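Local coordinates for protein gluconate kinase (Lactobacillus acidophilus, PDB 3LL3) that binds ATP and D-xylulose and probably phosphorylates a sugar or sugar acid, as a kinase of the FGGY carbohydrate kinase family, at residues 44-49 against 95-100; 11-16 against 77-82; 101-106 against 134-139. All blocks are in the same frame, centred on the assembly; numbering follows the deposited sequence.

Contact 1 of 3, residues 44-49 against 95-100; sequences QAEEDP and NSITWA. With XUL (D-xylulose), chain E.
Glu46 and Asn95 meet with their side chains crossing at about a right angle, the carboxylate and amide planes 66° apart. Asn95 ND2 donates to Glu46 OE1 at 3.0 Å, the acceptor lying in the amide plane and met nearly along its C-O axis, and the bond is close to straight (167° at the hydrogen). The other oxygen, Glu46 OE2, is met from above the carboxylate plane by Gln44 NE2 at 3.2 Å, so each carboxylate oxygen has an amide partner. Glu46 reaches them with CG anti to its carbonyl carbon (chi1 -58°) and the rest of the chain extended.

Beneath these side chains runs a two-stranded antiparallel sheet, 46-47 against 96-97, in the N-terminal domain of the FGGY fold. Glu47 and Ser96 form its hydrogen-bonded pair, with Glu47 N to Ser96 O at 2.9 Å and Ser96 N to Glu47 O at 2.8 Å. On their side of the sheet a water bridges Glu47 OE1 and Ser96 OG, while the extended Glu47 chain crosses Thr98 at about a right angle, its CD lying 3.8 Å from Thr98 CG2.

Ala45 O is gripped twice by Thr98: the backbone N comes nearly in line with the carbonyl, and OG1 sits above the carbonyl plane at 2.9 Å. The same OG1 accepts from Ala100 N, an ST turn that bends the chain around Trp99. The Trp99 indole carries Ala100 CB over the centre of one face and, on the opposite face, O4 of D-xylulose, 3.7 Å from NE1.

Contact 2 of 3, residues 11-16 against 77-82; sequences VGTTAT and SSQMHS. With XUL (D-xylulose), chain E.
Val11 and Ser78 pair where two neighbouring parallel strands, 4-11 and 70-78, reach their C-terminal ends in the mixed sheet of the N-terminal FGGY domain. This domain belongs to the actin-like ATPase clan, in which the turn between the first two strands, here 12-14, typically faces the phosphates of the nucleotide; the nearest atoms of Gly12 and the bound ATP are about 8 Å apart.

Backbone hydrogen bonds hold the two segments together. Val11 N donates to Ser77 O at 2.7 Å, and Gln79 N donates to Val11 O at 2.9 Å in an almost straight line (177° at the hydrogen). Thus Val11 uses both its amide and its carbonyl on the one neighbour, straddling Ser78. Beyond this pair the first chain turns back into strand 15-22, whereas the second runs on into the sugar pocket.

Packing between side chains is slight. Gln79 has CG between its backbone N and carbonyl carbon (chi1 65°), which sends the otherwise extended chain past Val11 O and brings its terminal amide against the methyl CG2 of Thr13, 3.9 Å from Gln79 CD. Glu47 touches both Thr13 and Gln79, and Ile157 of helix 157-166 packs on Gln79.

Contacts with D-xylulose follow directly after the strand. Met80, a selenomethionine, supplies its backbone N to O5 of the sugar at 3.0 Å, while its CB lies 3.4 Å from the sugar C5. Asp239 and Arg344 also hydrogen-bond the sugar. The CB of Met80 also sits over the centre of one face of the His81 imidazole. A hydrogen bond between ND1 and Gly178 O helps to fix that ring, and its edge meets the ligand, His81 NE2 donating to O2 of D-xylulose at 2.9 Å.

Contact 3 of 3, residues 101-106 against 134-139; sequences DNCAKS and IYKLLW
Residues 101-106 turn into the start of helix 105-114 and lay Cys103 and Ala104 against one side of helix 133-143, with Ala104 CA 5.4 Å from Lys136 CA. A type I turn from Asn102 to Lys105 leads into the helix, and Ala104 takes its N-cap position. Overlapping the start of that turn, Asp101 OD2 accepts from Cys103 N at 3.0 Å, an Asx turn that holds the bend.

Cys103 lies over the Trp139 indole. Its CB stands 4.0 Å from the centroid of the six-membered ring, only 2° off the normal, a CH-pi contact. SG lies over the same ring, nearest CE3, and Cys103 O covers the five-membered side of the indole without bonding NE1. Trp139 turns CG anti to its backbone N (chi1 -175°), which offers this face to the turn. Ala104 CB fits beside the helix backbone, 3.4 Å from Tyr135 O and 3.9 Å from Tyr135 CB.

Lys136 runs extended past Asp101, and its NZ is held by carbonyls including Thr98 O and His81 O. Tyr135 packs between helices 105-114 and 116-124, Trp139 touches Ile107 of the former, and Asp101 OD1 accepts from Ala45 N beside strand 46-47.

All three contacts lie in the N-terminal FGGY domain. Contacts 1 and 2 have centres about 10 Å apart; their segments alternate along the chain, and the small sheet 46-47/96-97 packs beside the ends of strands 4-11 and 70-78. Both touch D-xylulose, the one through Trp99, the other through Met80 and His81. Contact 3 follows both in sequence, with its centre about 12 Å from that of contact 1 and about 19 Å from that of contact 2. Lys136 ties them together, its NZ reaching carbonyls on the segments 95-100 and 77-82. Helix 133-143 thereby backs two pocket-lining segments, the Lys136 side chain staying about 9 Å from the sugar.

Contact 1 of 3, residues 44-49 against 95-100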
loop_
_atom_site.group_PDB
_atom_site.type_symbol
_atom_site.label_atom_id
_atom_site.label_comp_id
_atom_site.label_asym_id
_atom_site.label_seq_id
_atom_site.Cartn_x
_atom_site.Cartn_y
_atom_site.Cartn_z
ATOM N N GLN A 44 4.163 -22.931 -17.052
ATOM C CA GLN A 44 4.877 -23.488 -18.191
ATOM C C GLN A 44 5.461 -22.394 -19.078
ATOM O O GLN A 44 4.818 -21.375 -19.345
ATOM C CB GLN A 44 4.003 -24.437 -19.013
ATOM C CG GLN A 44 4.845 -25.338 -19.915
ATOM C CD GLN A 44 4.033 -26.159 -20.899
ATOM O OE1 GLN A 44 2.828 -25.966 -21.050
ATOM N NE2 GLN A 44 4.700 -27.075 -21.584
ATOM N N ALA A 45 6.688 -22.615 -19.535
ATOM C CA ALA A 45 7.388 -21.636 -20.348
ATOM C C ALA A 45 8.456 -22.320 -21.189
ATOM O O ALA A 45 9.617 -22.410 -20.782
ATOM C CB ALA A 45 8.001 -20.560 -19.458
ATOM N N GLU A 46 8.049 -22.821 -22.354
ATOM C CA GLU A 46 8.933 -23.579 -23.236
ATOM C C GLU A 46 8.966 -22.926 -24.607
ATOM O O GLU A 46 8.063 -22.170 -24.970
ATOM C CB GLU A 46 8.443 -25.023 -23.396
ATOM C CG GLU A 46 8.320 -25.811 -22.101
ATOM C CD GLU A 46 7.840 -27.242 -22.330
ATOM O OE1 GLU A 46 7.559 -27.609 -23.491
ATOM O OE2 GLU A 46 7.751 -28.002 -21.349
ATOM N N GLU A 47 10.008 -23.210 -25.372
ATOM C CA GLU A 47 9.982 -22.845 -26.777
ATOM C C GLU A 47 10.568 -23.965 -27.613
ATOM O O GLU A 47 11.336 -24.795 -27.112
ATOM C CB GLU A 47 10.668 -21.493 -27.035
ATOM C CG GLU A 47 11.903 -21.232 -26.201
ATOM C CD GLU A 47 12.261 -19.744 -26.107
ATOM O OE1 GLU A 47 13.468 -19.433 -26.019
ATOM O OE2 GLU A 47 11.351 -18.890 -26.119
ATOM N N ASP A 48 10.178 -23.996 -28.884
ATOM C CA ASP A 48 10.593 -25.050 -29.807
ATOM C C ASP A 48 11.983 -24.755 -30.381
ATOM O O ASP A 48 12.161 -23.788 -31.128
ATOM C CB ASP A 48 9.557 -25.190 -30.929
ATOM C CG ASP A 48 9.847 -26.361 -31.872
ATOM O OD1 ASP A 48 10.986 -26.879 -31.887
ATOM O OD2 ASP A 48 8.922 -26.755 -32.613
ATOM N N PRO A 49 12.977 -25.583 -30.017
ATOM C CA PRO A 49 14.352 -25.382 -30.480
ATOM C C PRO A 49 14.443 -25.358 -32.006
ATOM O O PRO A 49 15.267 -24.615 -32.530
ATOM C CB PRO A 49 15.093 -26.591 -29.903
ATOM C CG PRO A 49 14.322 -26.951 -28.712
ATOM C CD PRO A 49 12.884 -26.714 -29.079
ATOM N N ASN A 95 11.166 -29.811 -25.444
ATOM C CA ASN A 95 11.363 -28.445 -25.925
ATOM C C ASN A 95 12.452 -27.767 -25.103
ATOM O O ASN A 95 13.033 -28.371 -24.199
ATOM C CB ASN A 95 10.071 -27.641 -25.805
ATOM C CG ASN A 95 9.045 -28.028 -26.847
ATOM O OD1 ASN A 95 9.371 -28.219 -28.013
ATOM N ND2 ASN A 95 7.792 -28.132 -26.428
ATOM N N SER A 96 12.722 -26.502 -25.401
ATOM C CA SER A 96 13.635 -25.738 -24.577
ATOM C C SER A 96 12.856 -25.230 -23.380
ATOM O O SER A 96 11.953 -24.406 -23.524
ATOM C CB SER A 96 14.235 -24.576 -25.362
ATOM O OG SER A 96 15.108 -23.820 -24.544
ATOM N N ILE A 97 13.191 -25.734 -22.200
ATOM C CA ILE A 97 12.531 -25.310 -20.973
ATOM C C ILE A 97 13.232 -24.057 -20.468
ATOM O O ILE A 97 14.342 -24.137 -19.944
ATOM C CB ILE A 97 12.601 -26.416 -19.905
ATOM C CG1 ILE A 97 12.066 -27.732 -20.472
ATOM C CG2 ILE A 97 11.821 -26.022 -18.658
ATOM C CD1 ILE A 97 12.022 -28.828 -19.465
ATOM N N THR A 98 12.604 -22.895 -20.647
ATOM C CA THR A 98 13.279 -21.620 -20.367
ATOM C C THR A 98 13.426 -21.300 -18.892
ATOM O O THR A 98 12.811 -21.931 -18.039
ATOM C CB THR A 98 12.556 -20.432 -21.019
ATOM O OG1 THR A 98 11.350 -20.149 -20.295
ATOM C CG2 THR A 98 12.243 -20.748 -22.481
ATOM N N TRP A 99 14.227 -20.281 -18.600
ATOM C CA TRP A 99 14.446 -19.874 -17.226
ATOM C C TRP A 99 13.109 -19.616 -16.525
ATOM O O TRP A 99 13.006 -19.830 -15.331
ATOM C CB TRP A 99 15.323 -18.622 -17.158
ATOM C CG TRP A 99 14.610 -17.417 -17.650
ATOM C CD1 TRP A 99 14.559 -16.961 -18.939
ATOM C CD2 TRP A 99 13.809 -16.524 -16.874
ATOM N NE1 TRP A 99 13.781 -15.833 -19.005
ATOM C CE2 TRP A 99 13.310 -15.542 -17.752
ATOM C CE3 TRP A 99 13.475 -16.453 -15.519
ATOM C CZ2 TRP A 99 12.488 -14.497 -17.320
ATOM C CZ3 TRP A 99 12.665 -15.425 -15.093
ATOM C CH2 TRP A 99 12.181 -14.455 -15.990
ATOM N N ALA A 100 12.091 -19.181 -17.269
ATOM C CA ALA A 100 10.821 -18.749 -16.661
ATOM C C ALA A 100 9.849 -19.880 -16.300
ATOM O O ALA A 100 8.804 -19.640 -15.695
ATOM C CB ALA A 100 10.115 -17.694 -17.553
HETATM C C1 XUL E . 20.656 -13.717 -15.734
HETATM C C2 XUL E . 19.481 -14.522 -15.152
HETATM C C3 XUL E . 18.138 -14.620 -15.929
HETATM C C4 XUL E . 18.182 -14.172 -17.403
HETATM C C5 XUL E . 18.938 -15.146 -18.327
HETATM O O1 XUL E . 20.928 -12.606 -14.913
HETATM O O2 XUL E . 19.598 -15.034 -14.064
HETATM O O3 XUL E . 17.178 -13.810 -15.298
HETATM O O4 XUL E . 16.850 -14.063 -17.849
HETATM O O5 XUL E . 18.517 -15.012 -19.663
HETATM O O HOH W 1 9.343 -30.332 -23.299
HETATM O O HOH W 2 14.951 -21.309 -25.104
#

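Contact 2 of 3, residues 11-16 against 77-82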
loop_
_atom_site.group_PDB
_atom_site.type_symbol
_atom_site.label_atom_id
_atom_site.label_comp_id
_atom_site.label_asym_id
_atom_site.label_seq_id
_atom_site.Cartn_x
_atom_site.Cartn_y
_atom_site.Cartn_z
ATOM N N VAL A 11 20.318 -14.661 -28.705
ATOM C CA VAL A 11 19.249 -15.638 -28.707
ATOM C C VAL A 11 18.420 -15.483 -27.442
ATOM O O VAL A 11 18.691 -16.114 -26.409
ATOM C CB VAL A 11 19.800 -17.092 -28.864
ATOM C CG1 VAL A 11 18.668 -18.071 -29.102
ATOM C CG2 VAL A 11 20.801 -17.152 -30.017
ATOM N N GLY A 12 17.411 -14.622 -27.518
ATOM C CA GLY A 12 16.598 -14.328 -26.357
ATOM C C GLY A 12 15.362 -15.185 -26.284
ATOM O O GLY A 12 15.079 -15.963 -27.190
ATOM N N THR A 13 14.631 -15.075 -25.187
ATOM C CA THR A 13 13.302 -15.654 -25.135
ATOM C C THR A 13 12.437 -14.784 -26.050
ATOM O O THR A 13 12.702 -13.584 -26.207
ATOM C CB THR A 13 12.751 -15.665 -23.699
ATOM O OG1 THR A 13 13.025 -14.407 -23.070
ATOM C CG2 THR A 13 13.430 -16.759 -22.880
ATOM N N THR A 14 11.435 -15.388 -26.677
ATOM C CA THR A 14 10.557 -14.685 -27.631
ATOM C C THR A 14 11.185 -14.204 -28.951
ATOM O O THR A 14 10.474 -14.096 -29.945
ATOM C CB THR A 14 9.764 -13.512 -26.992
ATOM O OG1 THR A 14 10.645 -12.417 -26.735
ATOM C CG2 THR A 14 9.121 -13.943 -25.693
ATOM N N ALA A 15 12.485 -13.912 -28.985
ATOM C CA ALA A 15 13.101 -13.529 -30.260
ATOM C C ALA A 15 14.618 -13.540 -30.248
ATOM O O ALA A 15 15.247 -13.337 -29.221
ATOM C CB ALA A 15 12.591 -12.151 -30.727
ATOM N N THR A 16 15.194 -13.793 -31.410
ATOM C CA THR A 16 16.628 -13.655 -31.615
ATOM C C THR A 16 16.871 -12.388 -32.431
ATOM O O THR A 16 16.080 -12.064 -33.323
ATOM C CB THR A 16 17.197 -14.861 -32.399
ATOM O OG1 THR A 16 17.119 -16.040 -31.588
ATOM C CG2 THR A 16 18.660 -14.612 -32.819
ATOM N N SER A 77 25.370 -14.497 -28.173
ATOM C CA SER A 77 24.897 -14.125 -26.851
ATOM C C SER A 77 23.571 -14.866 -26.678
ATOM O O SER A 77 22.806 -15.005 -27.637
ATOM C CB SER A 77 24.685 -12.617 -26.763
ATOM O OG SER A 77 24.077 -12.270 -25.535
ATOM N N SER A 78 23.312 -15.394 -25.487
ATOM C CA SER A 78 22.156 -16.271 -25.321
ATOM C C SER A 78 21.484 -16.142 -23.952
ATOM O O SER A 78 22.162 -15.936 -22.946
ATOM C CB SER A 78 22.584 -17.729 -25.555
ATOM O OG SER A 78 21.529 -18.630 -25.269
ATOM N N GLN A 79 20.158 -16.277 -23.935
ATOM C CA GLN A 79 19.410 -16.451 -22.703
ATOM C C GLN A 79 20.071 -17.551 -21.871
ATOM O O GLN A 79 20.750 -18.416 -22.410
ATOM C CB GLN A 79 17.981 -16.882 -23.022
ATOM C CG GLN A 79 17.921 -18.247 -23.681
ATOM C CD GLN A 79 16.541 -18.597 -24.211
ATOM O OE1 GLN A 79 16.198 -18.291 -25.356
ATOM N NE2 GLN A 79 15.761 -19.284 -23.393
HETATM N N MSE A 80 19.867 -17.499 -20.564
HETATM C CA MSE A 80 20.479 -18.436 -19.632
HETATM C C MSE A 80 19.470 -19.420 -19.066
HETATM O O MSE A 80 18.270 -19.199 -19.164
HETATM C CB MSE A 80 21.123 -17.683 -18.480
HETATM C CG MSE A 80 22.193 -16.720 -18.917
HETATM SE SE MSE A 80 23.094 -15.880 -17.389
HETATM C CE MSE A 80 24.231 -17.421 -16.865
ATOM N N HIS A 81 19.981 -20.513 -18.503
ATOM C CA HIS A 81 19.196 -21.423 -17.682
ATOM C C HIS A 81 18.264 -22.333 -18.486
ATOM O O HIS A 81 17.473 -23.068 -17.902
ATOM C CB HIS A 81 18.373 -20.650 -16.632
ATOM C CG HIS A 81 19.140 -19.580 -15.913
ATOM N ND1 HIS A 81 20.324 -19.822 -15.244
ATOM C CD2 HIS A 81 18.879 -18.261 -15.739
ATOM C CE1 HIS A 81 20.768 -18.696 -14.713
ATOM N NE2 HIS A 81 19.907 -17.735 -14.994
ATOM N N SER A 82 18.344 -22.294 -19.810
ATOM C CA SER A 82 17.466 -23.137 -20.615
ATOM C C SER A 82 17.963 -24.586 -20.582
ATOM O O SER A 82 19.145 -24.845 -20.380
ATOM C CB SER A 82 17.361 -22.645 -22.061
ATOM O OG SER A 82 18.539 -22.940 -22.811
HETATM C C1 XUL E . 20.656 -13.717 -15.734
HETATM C C2 XUL E . 19.481 -14.522 -15.152
HETATM C C3 XUL E . 18.138 -14.620 -15.929
HETATM C C4 XUL E . 18.182 -14.172 -17.403
HETATM C C5 XUL E . 18.938 -15.146 -18.327
HETATM O O1 XUL E . 20.928 -12.606 -14.913
HETATM O O2 XUL E . 19.598 -15.034 -14.064
HETATM O O3 XUL E . 17.178 -13.810 -15.298
HETATM O O4 XUL E . 16.850 -14.063 -17.849
HETATM O O5 XUL E . 18.517 -15.012 -19.663
#

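Contact 3 of 3, residues 101-106 against 134-139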
loop_
_atom_site.group_PDB
_atom_site.type_symbol
_atom_site.label_atom_id
_atom_site.label_comp_id
_atom_site.label_asym_id
_atom_site.label_seq_id
_atom_site.Cartn_x
_atom_site.Cartn_y
_atom_site.Cartn_z
ATOM N N ASP A 101 10.191 -21.106 -16.671
ATOM C CA ASP A 101 9.335 -22.255 -16.396
ATOM C C ASP A 101 9.446 -22.599 -14.923
ATOM O O ASP A 101 10.546 -22.736 -14.409
ATOM C CB ASP A 101 9.786 -23.450 -17.232
ATOM C CG ASP A 101 8.741 -24.539 -17.298
ATOM O OD1 ASP A 101 8.148 -24.724 -18.380
ATOM O OD2 ASP A 101 8.500 -25.193 -16.268
ATOM N N ASN A 102 8.330 -22.742 -14.227
ATOM C CA ASN A 102 8.440 -22.978 -12.789
ATOM C C ASN A 102 8.104 -24.408 -12.344
ATOM O O ASN A 102 7.769 -24.653 -11.179
ATOM C CB ASN A 102 7.655 -21.924 -11.999
ATOM C CG ASN A 102 6.171 -21.975 -12.279
ATOM O OD1 ASN A 102 5.576 -23.052 -12.370
ATOM N ND2 ASN A 102 5.553 -20.803 -12.398
ATOM N N CYS A 103 8.223 -25.354 -13.269
ATOM C CA CYS A 103 7.870 -26.743 -12.979
ATOM C C CYS A 103 8.574 -27.278 -11.733
ATOM O O CYS A 103 8.014 -28.114 -11.020
ATOM C CB CYS A 103 8.150 -27.642 -14.190
ATOM S SG CYS A 103 9.912 -27.778 -14.693
ATOM N N ALA A 104 9.784 -26.781 -11.468
ATOM C CA ALA A 104 10.617 -27.262 -10.358
ATOM C C ALA A 104 10.396 -26.533 -9.037
ATOM O O ALA A 104 11.168 -26.697 -8.090
ATOM C CB ALA A 104 12.095 -27.183 -10.738
ATOM N N LYS A 105 9.351 -25.724 -8.976
ATOM C CA LYS A 105 9.151 -24.850 -7.829
ATOM C C LYS A 105 9.014 -25.605 -6.497
ATOM O O LYS A 105 9.554 -25.158 -5.487
ATOM C CB LYS A 105 8.022 -23.836 -8.094
ATOM C CG LYS A 105 6.912 -23.779 -7.067
ATOM C CD LYS A 105 5.804 -24.752 -7.468
ATOM C CE LYS A 105 5.110 -24.283 -8.743
ATOM N NZ LYS A 105 4.817 -25.402 -9.698
ATOM N N SER A 106 8.349 -26.761 -6.506
ATOM C CA SER A 106 8.220 -27.565 -5.290
ATOM C C SER A 106 9.560 -28.205 -4.951
ATOM O O SER A 106 9.938 -28.313 -3.780
ATOM C CB SER A 106 7.145 -28.646 -5.453
ATOM O OG SER A 106 5.906 -28.075 -5.837
ATOM N N ILE A 134 19.715 -27.492 -12.830
ATOM C CA ILE A 134 19.823 -28.548 -11.829
ATOM C C ILE A 134 18.468 -28.906 -11.177
ATOM O O ILE A 134 18.170 -30.083 -10.968
ATOM C CB ILE A 134 20.879 -28.233 -10.762
ATOM C CG1 ILE A 134 20.980 -29.392 -9.763
ATOM C CG2 ILE A 134 20.574 -26.926 -10.071
ATOM C CD1 ILE A 134 22.099 -29.229 -8.764
ATOM N N TYR A 135 17.643 -27.903 -10.881
ATOM C CA TYR A 135 16.335 -28.151 -10.258
ATOM C C TYR A 135 15.345 -28.733 -11.255
ATOM O O TYR A 135 14.503 -29.570 -10.906
ATOM C CB TYR A 135 15.774 -26.864 -9.643
ATOM C CG TYR A 135 16.597 -26.369 -8.491
ATOM C CD1 TYR A 135 16.712 -27.129 -7.340
ATOM C CD2 TYR A 135 17.263 -25.150 -8.551
ATOM C CE1 TYR A 135 17.463 -26.701 -6.264
ATOM C CE2 TYR A 135 18.025 -24.707 -7.482
ATOM C CZ TYR A 135 18.117 -25.499 -6.335
ATOM O OH TYR A 135 18.866 -25.101 -5.258
ATOM N N LYS A 136 15.455 -28.304 -12.500
ATOM C CA LYS A 136 14.617 -28.854 -13.554
ATOM C C LYS A 136 14.945 -30.326 -13.817
ATOM O O LYS A 136 14.046 -31.116 -14.102
ATOM C CB LYS A 136 14.774 -28.044 -14.842
ATOM C CG LYS A 136 14.249 -26.606 -14.710
ATOM C CD LYS A 136 14.514 -25.795 -15.970
ATOM C CE LYS A 136 14.068 -24.338 -15.814
ATOM N NZ LYS A 136 14.779 -23.501 -16.828
ATOM N N LEU A 137 16.230 -30.677 -13.745
ATOM C CA LEU A 137 16.682 -32.050 -13.969
ATOM C C LEU A 137 16.209 -32.964 -12.839
ATOM O O LEU A 137 15.758 -34.079 -13.085
ATOM C CB LEU A 137 18.207 -32.114 -14.073
ATOM C CG LEU A 137 18.821 -31.546 -15.344
ATOM C CD1 LEU A 137 20.329 -31.371 -15.173
ATOM C CD2 LEU A 137 18.497 -32.461 -16.530
ATOM N N LEU A 138 16.313 -32.470 -11.606
ATOM C CA LEU A 138 15.803 -33.170 -10.445
ATOM C C LEU A 138 14.298 -33.414 -10.568
ATOM O O LEU A 138 13.812 -34.511 -10.254
ATOM C CB LEU A 138 16.103 -32.372 -9.184
ATOM C CG LEU A 138 17.564 -32.362 -8.747
ATOM C CD1 LEU A 138 17.738 -31.439 -7.567
ATOM C CD2 LEU A 138 18.002 -33.776 -8.385
ATOM N N TRP A 139 13.564 -32.398 -11.022
ATOM C CA TRP A 139 12.126 -32.545 -11.241
ATOM C C TRP A 139 11.844 -33.575 -12.333
ATOM O O TRP A 139 10.988 -34.446 -12.172
ATOM C CB TRP A 139 11.488 -31.216 -11.630
ATOM C CG TRP A 139 9.987 -31.308 -11.743
ATOM C CD1 TRP A 139 9.080 -31.260 -10.717
ATOM C CD2 TRP A 139 9.221 -31.456 -12.945
ATOM N NE1 TRP A 139 7.798 -31.371 -11.212
ATOM C CE2 TRP A 139 7.859 -31.487 -12.575
ATOM C CE3 TRP A 139 9.552 -31.547 -14.297
ATOM C CZ2 TRP A 139 6.834 -31.620 -13.510
ATOM C CZ3 TRP A 139 8.531 -31.685 -15.227
ATOM C CH2 TRP A 139 7.189 -31.719 -14.828
#